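Local coordinates for DUF3218 domain-containing protein (PDB 2IGS) that is of unknown function but has a largely helical fold that is probably related to that of the lysozymes, at residues Phe31-Ala36 / Pro97-Met102; Glu40-Pro45 / Thr205-Leu210; Gln165-Pro170 / Leu211-Ala216; Lys174-Pro179 / Asn195-Gly200. All blocks are in the same frame, centred on the assembly; numbering follows the deposited sequence. Where two conformers were deposited one is given.

Contact 2 is the buried core contact, with its centre about 4 Å from the centre of the chain. Contact 1 lies near the surface, and contacts 3 and 4 are partly buried. Contacts 1 and 2 share helix 35-48, while contacts 2 and 3 share helix 203-216, so these three run through one helical framework. Contact 4 joins two shorter helices and reaches contact 2 through Val177 and Leu209. All four rest mainly on apolar side chains. Contact 1 sets two phenylalanines and a proline round a leucine, and contact 2 is aliphatic around a tryptophan edge. Contact 3 adds a bridging water, and contact 4 packs leucine against helix backbone.

Contact 1: Phe31-Ala36 / Pro97-Met102; sequences FVFPEA and PLLTSM
Leu99 of helix 87-113 meets Phe31, Phe33 and Pro34, which lie on the approach to helix 35-48. Pro34 is the centre of an inverse gamma turn and the N-cap residue of that helix. The contact therefore lays the loop leading into helix 35-48 against the flank of helix 87-113. The leucine can be followed outward. Its CB lies 4.3 Å from CG of Pro34, whose CG also comes within 3.7 Å of the Leu99 carbonyl O. CG stands anti to the carbonyl carbon (chi1 -70°), which sends the two methyls toward the phenylalanines. Leu99 CD1 presses to 3.3 Å from Phe33 CE2, a tight fit, and is 4.2 Å from Phe31 CE2. Leu99 CD2 reaches the same Phe33 CE2 at 4.1 Å. Both rings are met obliquely. Phe31 and Phe33 also lean on Ala24 of helix 12-27, so they fill the corner between that helix and helix 87-113. The Cys27-Cys91 disulfide ties the same two helices together. Leu99 also touches Thr38, one turn into helix 35-48. At the outer side, Thr100 OG1 is hydrogen-bonded to Leu96 O and meets the edge of the Phe31 ring, 3.7 Å from CE1 and near the ring plane.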
loop_
_atom_site.group_PDB
_atom_site.type_symbol
_atom_site.label_atom_id
_atom_site.label_comp_id
_atom_site.label_asym_id
_atom_site.label_seq_id
_atom_site.Cartn_x
_atom_site.Cartn_y
_atom_site.Cartn_z
ATOM N N PHE F 31 34.870 -44.142 -0.146
ATOM C CA PHE F 31 33.938 -43.080 0.241
ATOM C C PHE F 31 34.420 -41.778 -0.380
ATOM O O PHE F 31 35.577 -41.383 -0.203
ATOM C CB PHE F 31 33.890 -42.965 1.774
ATOM C CG PHE F 31 33.100 -41.788 2.297
ATOM C CD1 PHE F 31 31.722 -41.887 2.509
ATOM C CD2 PHE F 31 33.738 -40.583 2.619
ATOM C CE1 PHE F 31 30.988 -40.798 3.024
ATOM C CE2 PHE F 31 33.019 -39.500 3.124
ATOM C CZ PHE F 31 31.637 -39.608 3.331
ATOM N N VAL F 32 33.528 -41.129 -1.122
ATOM C CA VAL F 32 33.814 -39.837 -1.738
ATOM C C VAL F 32 33.671 -38.740 -0.671
ATOM O O VAL F 32 32.550 -38.395 -0.257
ATOM C CB VAL F 32 32.889 -39.566 -2.962
ATOM C CG1 VAL F 32 33.334 -38.316 -3.716
ATOM C CG2 VAL F 32 32.850 -40.768 -3.912
ATOM N N PHE F 33 34.812 -38.228 -0.209
ATOM C CA PHE F 33 34.877 -37.198 0.831
ATOM C C PHE F 33 34.390 -35.840 0.288
ATOM O O PHE F 33 34.960 -35.318 -0.681
ATOM C CB PHE F 33 36.317 -37.095 1.366
ATOM C CG PHE F 33 36.468 -36.164 2.537
ATOM C CD1 PHE F 33 36.961 -34.873 2.363
ATOM C CD2 PHE F 33 36.109 -36.567 3.813
ATOM C CE1 PHE F 33 37.088 -33.996 3.457
ATOM C CE2 PHE F 33 36.222 -35.692 4.903
ATOM C CZ PHE F 33 36.711 -34.409 4.721
ATOM N N PRO F 34 33.331 -35.261 0.907
ATOM C CA PRO F 34 32.836 -33.952 0.425
ATOM C C PRO F 34 33.713 -32.794 0.948
ATOM O O PRO F 34 33.304 -32.075 1.892
ATOM C CB PRO F 34 31.405 -33.882 0.995
ATOM C CG PRO F 34 31.419 -34.791 2.218
ATOM C CD PRO F 34 32.557 -35.776 2.054
ATOM N N GLU F 35 34.899 -32.613 0.366
ATOM C CA GLU F 35 35.858 -31.658 0.930
ATOM C C GLU F 35 35.401 -30.195 0.866
ATOM O O GLU F 35 35.598 -29.463 1.833
ATOM C CB GLU F 35 37.266 -31.812 0.340
ATOM C CG GLU F 35 38.315 -31.027 1.115
ATOM C CD GLU F 35 39.736 -31.481 0.872
ATOM O OE1 GLU F 35 40.104 -31.686 -0.298
ATOM O OE2 GLU F 35 40.498 -31.618 1.862
ATOM N N ALA F 36 34.822 -29.774 -0.259
ATOM C CA ALA F 36 34.385 -28.379 -0.406
ATOM C C ALA F 36 33.354 -27.968 0.634
ATOM O O ALA F 36 33.527 -26.945 1.285
ATOM C CB ALA F 36 33.871 -28.094 -1.832
ATOM N N PRO F 97 28.239 -40.492 8.328
ATOM C CA PRO F 97 26.930 -39.828 8.353
ATOM C C PRO F 97 26.998 -38.331 8.653
ATOM O O PRO F 97 26.233 -37.555 8.080
ATOM C CB PRO F 97 26.183 -40.575 9.467
ATOM C CG PRO F 97 26.856 -41.938 9.515
ATOM C CD PRO F 97 28.299 -41.599 9.309
ATOM N N LEU F 98 27.905 -37.925 9.532
ATOM C CA LEU F 98 28.136 -36.509 9.779
ATOM C C LEU F 98 28.605 -35.797 8.513
ATOM O O LEU F 98 28.110 -34.726 8.177
ATOM C CB LEU F 98 29.166 -36.294 10.895
ATOM C CG LEU F 98 29.320 -34.838 11.378
ATOM C CD1 LEU F 98 29.787 -34.798 12.844
ATOM C CD2 LEU F 98 30.269 -34.017 10.473
ATOM N N LEU F 99 29.577 -36.384 7.828
ATOM C CA LEU F 99 30.137 -35.749 6.659
ATOM C C LEU F 99 29.108 -35.643 5.545
ATOM O O LEU F 99 28.951 -34.574 4.943
ATOM C CB LEU F 99 31.367 -36.502 6.189
ATOM C CG LEU F 99 32.587 -36.402 7.105
ATOM C CD1 LEU F 99 33.722 -37.204 6.525
ATOM C CD2 LEU F 99 32.993 -34.934 7.319
ATOM N N THR F 100 28.411 -36.757 5.302
ATOM C CA THR F 100 27.317 -36.836 4.335
ATOM C C THR F 100 26.233 -35.806 4.639
ATOM O O THR F 100 25.828 -35.077 3.749
ATOM C CB THR F 100 26.704 -38.258 4.284
ATOM O OG1 THR F 100 27.704 -39.208 3.884
ATOM C CG2 THR F 100 25.589 -38.333 3.288
ATOM N N SER F 101 25.794 -35.737 5.897
ATOM C CA SER F 101 24.633 -34.935 6.274
ATOM C C SER F 101 24.928 -33.442 6.168
ATOM O O SER F 101 24.110 -32.686 5.639
ATOM C CB SER F 101 24.105 -35.326 7.673
ATOM O OG SER F 101 24.295 -34.312 8.661
HETATM N N MSE F 102 26.104 -33.020 6.640
HETATM C CA MSE F 102 26.539 -31.642 6.463
HETATM C C MSE F 102 26.604 -31.206 5.016
HETATM O O MSE F 102 26.257 -30.072 4.717
HETATM C CB MSE F 102 27.889 -31.398 7.105
HETATM C CG MSE F 102 27.811 -31.175 8.582
HETATM SE SE MSE F 102 29.274 -30.125 9.258
HETATM C CE MSE F 102 30.715 -30.698 8.093
#

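Contact 2: Glu40-Pro45 / Thr205-Leu210; sequences EAWDIP and TAVTLL
Val207 overlaps three residues of helix 35-48: Ala41, Trp42 and Pro45. Its two methyls divide the work. Val207 CG1 is anti to the backbone N (chi1 169°) and rests 3.3 Å from Ala41 O, with Ala41 CB at 4.1 Å. Val207 CG2 goes the other way and sits 3.8 Å from Pro45 CG. Val207 CB itself meets the edge of the Trp42 indole near its plane, 3.9 Å from Trp42 CD1. The indole is held in this position by a hydrogen bond from NE1 to Thr204 O. Pro45 has no N-H to give to the turn before, and helix 35-48 is kinked there. Ala41 O accepts instead from Ile44 N at 3.2 Å, and CG1 of Val207 covers the same carbonyl. One turn further along the second helix, Leu210 CD2 touches Ile44 CG2 at 4.4 Å. The two segments cross at 103°, with their axes 9.3 Å apart, so a few residues on each carry the contact. The crossing is closed in on several sides. Tyr20 packs edge-to-face with Trp42, Met102 of helix 87-113 touches both Trp42 and Thr208, Tyr152 from a loop covers Pro45 and Leu210, and helix 171-177 borders Thr205 and Thr208.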
loop_
_atom_site.group_PDB
_atom_site.type_symbol
_atom_site.label_atom_id
_atom_site.label_comp_id
_atom_site.label_asym_id
_atom_site.label_seq_id
_atom_site.Cartn_x
_atom_site.Cartn_y
_atom_site.Cartn_z
ATOM N N GLU F 40 33.863 -25.411 3.988
ATOM C CA GLU F 40 32.919 -24.303 4.028
ATOM C C GLU F 40 32.040 -24.307 5.286
ATOM O O GLU F 40 31.861 -23.272 5.918
ATOM C CB GLU F 40 32.047 -24.252 2.759
ATOM C CG GLU F 40 31.173 -23.010 2.722
ATOM C CD GLU F 40 30.355 -22.856 1.457
ATOM O OE1 GLU F 40 30.511 -23.674 0.537
ATOM O OE2 GLU F 40 29.525 -21.920 1.402
ATOM N N ALA F 41 31.493 -25.463 5.637
ATOM C CA ALA F 41 30.682 -25.615 6.864
ATOM C C ALA F 41 31.465 -25.229 8.123
ATOM O O ALA F 41 30.979 -24.485 8.972
ATOM C CB ALA F 41 30.163 -27.059 6.981
ATOM N N TRP F 42 32.689 -25.734 8.247
ATOM C CA TRP F 42 33.468 -25.543 9.486
ATOM C C TRP F 42 34.214 -24.194 9.533
ATOM O O TRP F 42 34.728 -23.802 10.571
ATOM C CB TRP F 42 34.385 -26.755 9.728
ATOM C CG TRP F 42 33.599 -27.992 10.191
ATOM C CD1 TRP F 42 32.348 -28.009 10.782
ATOM C CD2 TRP F 42 34.040 -29.363 10.162
ATOM N NE1 TRP F 42 31.988 -29.301 11.110
ATOM C CE2 TRP F 42 32.997 -30.154 10.726
ATOM C CE3 TRP F 42 35.203 -30.005 9.687
ATOM C CZ2 TRP F 42 33.082 -31.552 10.826
ATOM C CZ3 TRP F 42 35.295 -31.399 9.803
ATOM C CH2 TRP F 42 34.234 -32.154 10.380
ATOM N N ASP F 43 34.253 -23.480 8.408
ATOM C CA ASP F 43 34.615 -22.052 8.411
ATOM C C ASP F 43 33.493 -21.109 8.882
ATOM O O ASP F 43 33.760 -19.950 9.219
ATOM C CB ASP F 43 35.118 -21.600 7.020
ATOM C CG ASP F 43 36.565 -22.039 6.730
ATOM O OD1 ASP F 43 37.302 -22.460 7.657
ATOM O OD2 ASP F 43 36.970 -21.961 5.551
ATOM N N ILE F 44 32.253 -21.600 8.910
ATOM C CA ILE F 44 31.078 -20.759 9.218
ATOM C C ILE F 44 31.237 -19.849 10.462
ATOM O O ILE F 44 31.108 -18.640 10.317
ATOM C CB ILE F 44 29.709 -21.544 9.197
ATOM C CG1 ILE F 44 29.330 -21.983 7.768
ATOM C CG2 ILE F 44 28.582 -20.692 9.753
ATOM C CD1 ILE F 44 28.053 -22.811 7.701
ATOM N N PRO F 45 31.596 -20.412 11.655
ATOM C CA PRO F 45 31.785 -19.573 12.854
ATOM C C PRO F 45 32.845 -18.502 12.704
ATOM O O PRO F 45 32.718 -17.431 13.295
ATOM C CB PRO F 45 32.231 -20.570 13.912
ATOM C CG PRO F 45 31.629 -21.844 13.493
ATOM C CD PRO F 45 31.835 -21.832 11.984
ATOM N N THR F 205 30.209 -30.444 15.752
ATOM C CA THR F 205 28.865 -31.046 15.837
ATOM C C THR F 205 27.747 -30.002 16.022
ATOM O O THR F 205 26.599 -30.238 15.625
ATOM C CB THR F 205 28.757 -32.056 16.983
ATOM O OG1 THR F 205 29.276 -31.451 18.170
ATOM C CG2 THR F 205 29.520 -33.374 16.674
ATOM N N ALA F 206 28.078 -28.880 16.659
ATOM C CA ALA F 206 27.212 -27.676 16.679
ATOM C C ALA F 206 26.962 -27.153 15.262
ATOM O O ALA F 206 25.853 -26.738 14.947
ATOM C CB ALA F 206 27.824 -26.594 17.517
ATOM N N VAL F 207 27.991 -27.154 14.409
ATOM C CA VAL F 207 27.796 -26.705 13.031
ATOM C C VAL F 207 26.929 -27.717 12.257
ATOM O O VAL F 207 26.111 -27.314 11.442
ATOM C CB VAL F 207 29.128 -26.423 12.285
ATOM C CG1 VAL F 207 28.864 -26.220 10.796
ATOM C CG2 VAL F 207 29.900 -25.224 12.890
ATOM N N THR F 208 27.104 -29.015 12.532
ATOM C CA THR F 208 26.255 -30.083 11.960
ATOM C C THR F 208 24.763 -29.854 12.296
ATOM O O THR F 208 23.905 -29.945 11.417
ATOM C CB THR F 208 26.702 -31.499 12.422
ATOM O OG1 THR F 208 28.116 -31.629 12.265
ATOM C CG2 THR F 208 26.025 -32.610 11.632
ATOM N N LEU F 209 24.480 -29.561 13.565
ATOM C CA LEU F 209 23.136 -29.295 14.040
ATOM C C LEU F 209 22.590 -28.056 13.354
ATOM O O LEU F 209 21.429 -28.071 12.885
ATOM C CB LEU F 209 23.132 -29.094 15.573
ATOM C CG LEU F 209 21.841 -28.670 16.300
ATOM C CD1 LEU F 209 20.802 -29.806 16.241
ATOM C CD2 LEU F 209 22.094 -28.254 17.775
ATOM N N LEU F 210 23.425 -27.007 13.285
ATOM C CA LEU F 210 23.045 -25.721 12.697
ATOM C C LEU F 210 22.535 -25.874 11.261
ATOM O O LEU F 210 21.500 -25.324 10.900
ATOM C CB LEU F 210 24.223 -24.729 12.725
ATOM C CG LEU F 210 23.969 -23.331 12.141
ATOM C CD1 LEU F 210 23.096 -22.487 13.088
ATOM C CD2 LEU F 210 25.272 -22.601 11.841
#

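Contact 3: Gln165-Pro170 / Leu211-Ala216; sequences QAMTLP and LAYFAA
This is a loop-on-helix contact, partly buried, in which Met167 and Leu169 pack on Ala212, Tyr213 and Ala216. The loop runs between helices 161-165 and 171-177, and the helix is 203-216. Met167, a selenomethionine here, is the largest contributor from the loop. Met167 CG lies 3.6 Å from the CB of Ala216 and comes equally near Ala212 O. Met167 SE then runs alongside the helix backbone, 3.9 Å from Tyr213 CA. The chain bends at chi3 (-148°), and Met167 CE ends 3.9 Å from Tyr213 CD1, approaching that ring obliquely. The two side chains lie side by side and point the same way. The methyl of Ala212 is enclosed from the loop side, with Thr168 O at 3.4 Å and Leu169 CD1 at 3.6 Å. A water bridges the backbones. It accepts from Thr168 N at 3.0 Å and donates to Ala212 O at 2.6 Å. Ala212 O also takes a weak bond from Ala216 N, whose firmer bond is to Tyr213 O. Beyond the segments, Asn105 ND2 of helix 87-113 also donates to Thr168 O, giving the loop a second polar tie. Tyr213 continues toward strand 154-155. Alanines one turn apart, Ala212 and Ala216, give this helix a low face, and the loop lies close against it: small-residue packing of a loop on a helix within a mostly helical domain.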
loop_
_atom_site.group_PDB
_atom_site.type_symbol
_atom_site.label_atom_id
_atom_site.label_comp_id
_atom_site.label_asym_id
_atom_site.label_seq_id
_atom_site.Cartn_x
_atom_site.Cartn_y
_atom_site.Cartn_z
ATOM N N GLN F 165 11.872 -34.430 13.022
ATOM C CA GLN F 165 11.937 -35.746 12.379
ATOM C C GLN F 165 12.493 -35.627 10.956
ATOM O O GLN F 165 13.195 -36.528 10.477
ATOM C CB GLN F 165 10.547 -36.401 12.336
ATOM C CG GLN F 165 9.975 -36.853 13.686
ATOM C CD GLN F 165 8.562 -37.416 13.569
ATOM O OE1 GLN F 165 8.270 -38.221 12.683
ATOM N NE2 GLN F 165 7.679 -36.995 14.469
ATOM N N ALA F 166 12.177 -34.508 10.301
ATOM C CA ALA F 166 12.583 -34.242 8.912
ATOM C C ALA F 166 14.045 -33.768 8.755
ATOM O O ALA F 166 14.547 -33.659 7.626
ATOM C CB ALA F 166 11.648 -33.226 8.285
HETATM N N MSE F 167 14.711 -33.471 9.874
HETATM C CA MSE F 167 16.104 -33.041 9.845
HETATM C C MSE F 167 17.046 -34.210 9.559
HETATM O O MSE F 167 16.891 -35.285 10.120
HETATM C CB MSE F 167 16.476 -32.376 11.163
HETATM C CG MSE F 167 15.971 -30.953 11.256
HETATM SE SE MSE F 167 16.058 -30.171 13.031
HETATM C CE MSE F 167 14.507 -29.066 12.792
ATOM N N THR F 168 18.018 -33.992 8.682
ATOM C CA THR F 168 19.063 -34.991 8.418
ATOM C C THR F 168 20.257 -34.772 9.379
ATOM O O THR F 168 21.001 -33.781 9.270
ATOM C CB THR F 168 19.515 -34.939 6.946
ATOM O OG1 THR F 168 18.362 -34.964 6.106
ATOM C CG2 THR F 168 20.383 -36.126 6.609
ATOM N N LEU F 169 20.421 -35.710 10.309
ATOM C CA LEU F 169 21.311 -35.547 11.453
ATOM C C LEU F 169 21.829 -36.908 11.931
ATOM O O LEU F 169 21.037 -37.851 12.061
ATOM C CB LEU F 169 20.523 -34.857 12.565
ATOM C CG LEU F 169 21.159 -33.939 13.604
ATOM C CD1 LEU F 169 22.198 -32.999 13.031
ATOM C CD2 LEU F 169 20.039 -33.155 14.263
ATOM N N PRO F 170 23.155 -37.036 12.173
ATOM C CA PRO F 170 23.656 -38.300 12.736
ATOM C C PRO F 170 22.988 -38.627 14.068
ATOM O O PRO F 170 22.577 -37.709 14.804
ATOM C CB PRO F 170 25.156 -38.046 12.954
ATOM C CG PRO F 170 25.326 -36.571 12.889
ATOM C CD PRO F 170 24.246 -36.073 11.957
ATOM N N LEU F 211 23.292 -26.604 10.459
ATOM C CA LEU F 211 22.955 -26.833 9.064
ATOM C C LEU F 211 21.740 -27.749 8.911
ATOM O O LEU F 211 20.935 -27.538 8.026
ATOM C CB LEU F 211 24.169 -27.430 8.332
ATOM C CG LEU F 211 25.385 -26.506 8.222
ATOM C CD1 LEU F 211 26.553 -27.206 7.549
ATOM C CD2 LEU F 211 25.023 -25.196 7.519
ATOM N N ALA F 212 21.606 -28.752 9.773
ATOM C CA ALA F 212 20.437 -29.635 9.720
ATOM C C ALA F 212 19.118 -28.885 9.924
ATOM O O ALA F 212 18.161 -29.056 9.166
ATOM C CB ALA F 212 20.569 -30.763 10.765
ATOM N N TYR F 213 19.085 -28.099 10.993
ATOM C CA TYR F 213 17.982 -27.222 11.364
ATOM C C TYR F 213 17.669 -26.248 10.237
ATOM O O TYR F 213 16.559 -26.235 9.710
ATOM C CB TYR F 213 18.388 -26.471 12.625
ATOM C CG TYR F 213 17.396 -25.437 13.114
ATOM C CD1 TYR F 213 16.297 -25.809 13.880
ATOM C CD2 TYR F 213 17.602 -24.073 12.874
ATOM C CE1 TYR F 213 15.380 -24.867 14.342
ATOM C CE2 TYR F 213 16.685 -23.108 13.343
ATOM C CZ TYR F 213 15.580 -23.516 14.072
ATOM O OH TYR F 213 14.663 -22.598 14.545
ATOM N N PHE F 214 18.659 -25.454 9.841
ATOM C CA PHE F 214 18.428 -24.407 8.847
ATOM C C PHE F 214 18.146 -24.914 7.448
ATOM O O PHE F 214 17.670 -24.169 6.603
ATOM C CB PHE F 214 19.562 -23.362 8.848
ATOM C CG PHE F 214 19.338 -22.252 9.832
ATOM C CD1 PHE F 214 18.351 -21.293 9.604
ATOM C CD2 PHE F 214 20.066 -22.194 11.003
ATOM C CE1 PHE F 214 18.120 -20.278 10.524
ATOM C CE2 PHE F 214 19.849 -21.187 11.923
ATOM C CZ PHE F 214 18.884 -20.218 11.679
ATOM N N ALA F 215 18.440 -26.184 7.208
ATOM C CA ALA F 215 18.037 -26.828 5.974
ATOM C C ALA F 215 16.554 -27.220 6.031
ATOM O O ALA F 215 15.874 -27.227 5.009
ATOM C CB ALA F 215 18.913 -28.067 5.697
ATOM N N ALA F 216 16.067 -27.565 7.219
ATOM C CA ALA F 216 14.737 -28.137 7.345
ATOM C C ALA F 216 13.666 -27.078 7.615
ATOM O O ALA F 216 12.497 -27.210 7.206
ATOM C CB ALA F 216 14.726 -29.180 8.443
HETATM O O HOH W 1 18.252 -31.158 7.625
#

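Contact 4: Lys174-Pro179 / Asn195-Gly200; sequences KALVGP and NTIKSG
Leu176 fits against the backbone of Thr196 and Gly200, joining helix 171-177 to helix 190-200 in a helix-helix contact. Its CG is anti to the backbone N (chi1 176°), and this carries the branch across to the other helix. Leu176 CD1 settles 3.4 Å from Thr196 O and 3.8 Å from Thr196 CG2. Leu176 CD1 also lies 4.0 Å from Gly200 CA, so this close approach rests on the bare glycine backbone. CD2 reaches the carbonyl carbon of Gly200. Ile197 answers from the second helix. Ile197 CG1 comes within 3.3 Å of Leu176 O, and Ile197 CD1 reaches 4.0 Å from Val177 CA. Val177 and Ile197 also touch through their CG2 methyls. In the next shell, Leu156 supports both Val177 and Ile197, Val132 of strand 132-134 backs Ile197, and Leu201 touches Leu176. Thr196 turns its hydroxyl back to Asp192 O. Further out, the turn behind the contact is gripped twice at Asn195 O. Ser199 N and Ser199 OG reach Asn195 O from opposite faces of the carbonyl plane, with OG at 3.0 Å and a C=O...OG angle of 158°.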
loop_
_atom_site.group_PDB
_atom_site.type_symbol
_atom_site.label_atom_id
_atom_site.label_comp_id
_atom_site.label_asym_id
_atom_site.label_seq_id
_atom_site.Cartn_x
_atom_site.Cartn_y
_atom_site.Cartn_z
ATOM N N LYS F 174 21.203 -36.225 17.186
ATOM C CA LYS F 174 19.759 -36.436 17.349
ATOM C C LYS F 174 19.391 -36.879 18.790
ATOM O O LYS F 174 18.425 -36.386 19.369
ATOM C CB LYS F 174 19.248 -37.445 16.301
ATOM C CG LYS F 174 17.876 -37.125 15.740
ATOM C CD LYS F 174 17.313 -38.276 14.910
ATOM C CE LYS F 174 15.779 -38.138 14.654
ATOM N NZ LYS F 174 15.377 -36.972 13.748
ATOM N N ALA F 175 20.183 -37.781 19.369
ATOM C CA ALA F 175 19.957 -38.278 20.728
ATOM C C ALA F 175 20.247 -37.239 21.821
ATOM O O ALA F 175 19.593 -37.224 22.878
ATOM C CB ALA F 175 20.783 -39.550 20.972
ATOM N N LEU F 176 21.238 -36.392 21.565
ATOM C CA LEU F 176 21.665 -35.340 22.492
ATOM C C LEU F 176 20.679 -34.184 22.568
ATOM O O LEU F 176 20.440 -33.623 23.628
ATOM C CB LEU F 176 23.031 -34.798 22.049
ATOM C CG LEU F 176 23.665 -33.629 22.807
ATOM C CD1 LEU F 176 24.289 -34.064 24.136
ATOM C CD2 LEU F 176 24.688 -32.990 21.916
ATOM N N VAL F 177 20.109 -33.829 21.424
ATOM C CA VAL F 177 19.388 -32.571 21.285
ATOM C C VAL F 177 17.872 -32.762 21.309
ATOM O O VAL F 177 17.129 -31.839 21.670
ATOM C CB VAL F 177 19.879 -31.849 20.010
ATOM C CG1 VAL F 177 18.970 -30.752 19.627
ATOM C CG2 VAL F 177 21.271 -31.313 20.250
ATOM N N GLY F 178 17.429 -33.973 20.957
ATOM C CA GLY F 178 16.016 -34.340 20.917
ATOM C C GLY F 178 15.226 -34.042 22.174
ATOM O O GLY F 178 14.087 -33.592 22.077
ATOM N N PRO F 179 15.807 -34.319 23.366
ATOM C CA PRO F 179 15.136 -34.019 24.640
ATOM C C PRO F 179 14.791 -32.540 24.898
ATOM O O PRO F 179 13.873 -32.236 25.679
ATOM C CB PRO F 179 16.136 -34.548 25.696
ATOM C CG PRO F 179 16.897 -35.595 24.979
ATOM C CD PRO F 179 17.093 -35.005 23.600
ATOM N N ASN F 195 22.127 -28.638 30.312
ATOM C CA ASN F 195 23.536 -28.896 30.594
ATOM C C ASN F 195 24.210 -30.099 29.947
ATOM O O ASN F 195 25.413 -30.047 29.662
ATOM C CB ASN F 195 23.815 -28.741 32.076
ATOM C CG ASN F 195 23.784 -27.280 32.464
ATOM O OD1 ASN F 195 24.583 -26.499 31.953
ATOM N ND2 ASN F 195 22.802 -26.881 33.272
ATOM N N THR F 196 23.409 -31.125 29.664
ATOM C CA THR F 196 23.768 -32.221 28.758
ATOM C C THR F 196 24.149 -31.710 27.363
ATOM O O THR F 196 25.168 -32.124 26.792
ATOM C CB THR F 196 22.583 -33.212 28.558
ATOM O OG1 THR F 196 22.196 -33.723 29.824
ATOM C CG2 THR F 196 23.000 -34.395 27.710
ATOM N N ILE F 197 23.307 -30.844 26.820
ATOM C CA ILE F 197 23.484 -30.323 25.464
ATOM C C ILE F 197 24.719 -29.442 25.439
ATOM O O ILE F 197 25.595 -29.611 24.594
ATOM C CB ILE F 197 22.221 -29.559 24.940
ATOM C CG1 ILE F 197 21.048 -30.552 24.737
ATOM C CG2 ILE F 197 22.557 -28.816 23.637
ATOM C CD1 ILE F 197 19.720 -29.892 24.303
ATOM N N LYS F 198 24.802 -28.549 26.410
ATOM C CA LYS F 198 25.937 -27.697 26.557
ATOM C C LYS F 198 27.239 -28.485 26.602
ATOM O O LYS F 198 28.160 -28.217 25.830
ATOM C CB LYS F 198 25.784 -26.900 27.833
ATOM C CG LYS F 198 26.446 -25.583 27.731
ATOM C CD LYS F 198 27.194 -25.309 28.991
ATOM C CE LYS F 198 27.536 -23.848 29.122
ATOM N NZ LYS F 198 28.030 -23.203 27.909
ATOM N N SER F 199 27.311 -29.443 27.511
ATOM C CA SER F 199 28.515 -30.245 27.713
ATOM C C SER F 199 28.831 -31.168 26.546
ATOM O O SER F 199 30.000 -31.408 26.268
ATOM C CB SER F 199 28.389 -31.065 28.986
ATOM O OG SER F 199 28.328 -30.204 30.094
ATOM N N GLY F 200 27.789 -31.680 25.889
ATOM C CA GLY F 200 27.905 -32.591 24.755
ATOM C C GLY F 200 28.313 -31.952 23.424
ATOM O O GLY F 200 28.794 -32.648 22.511
#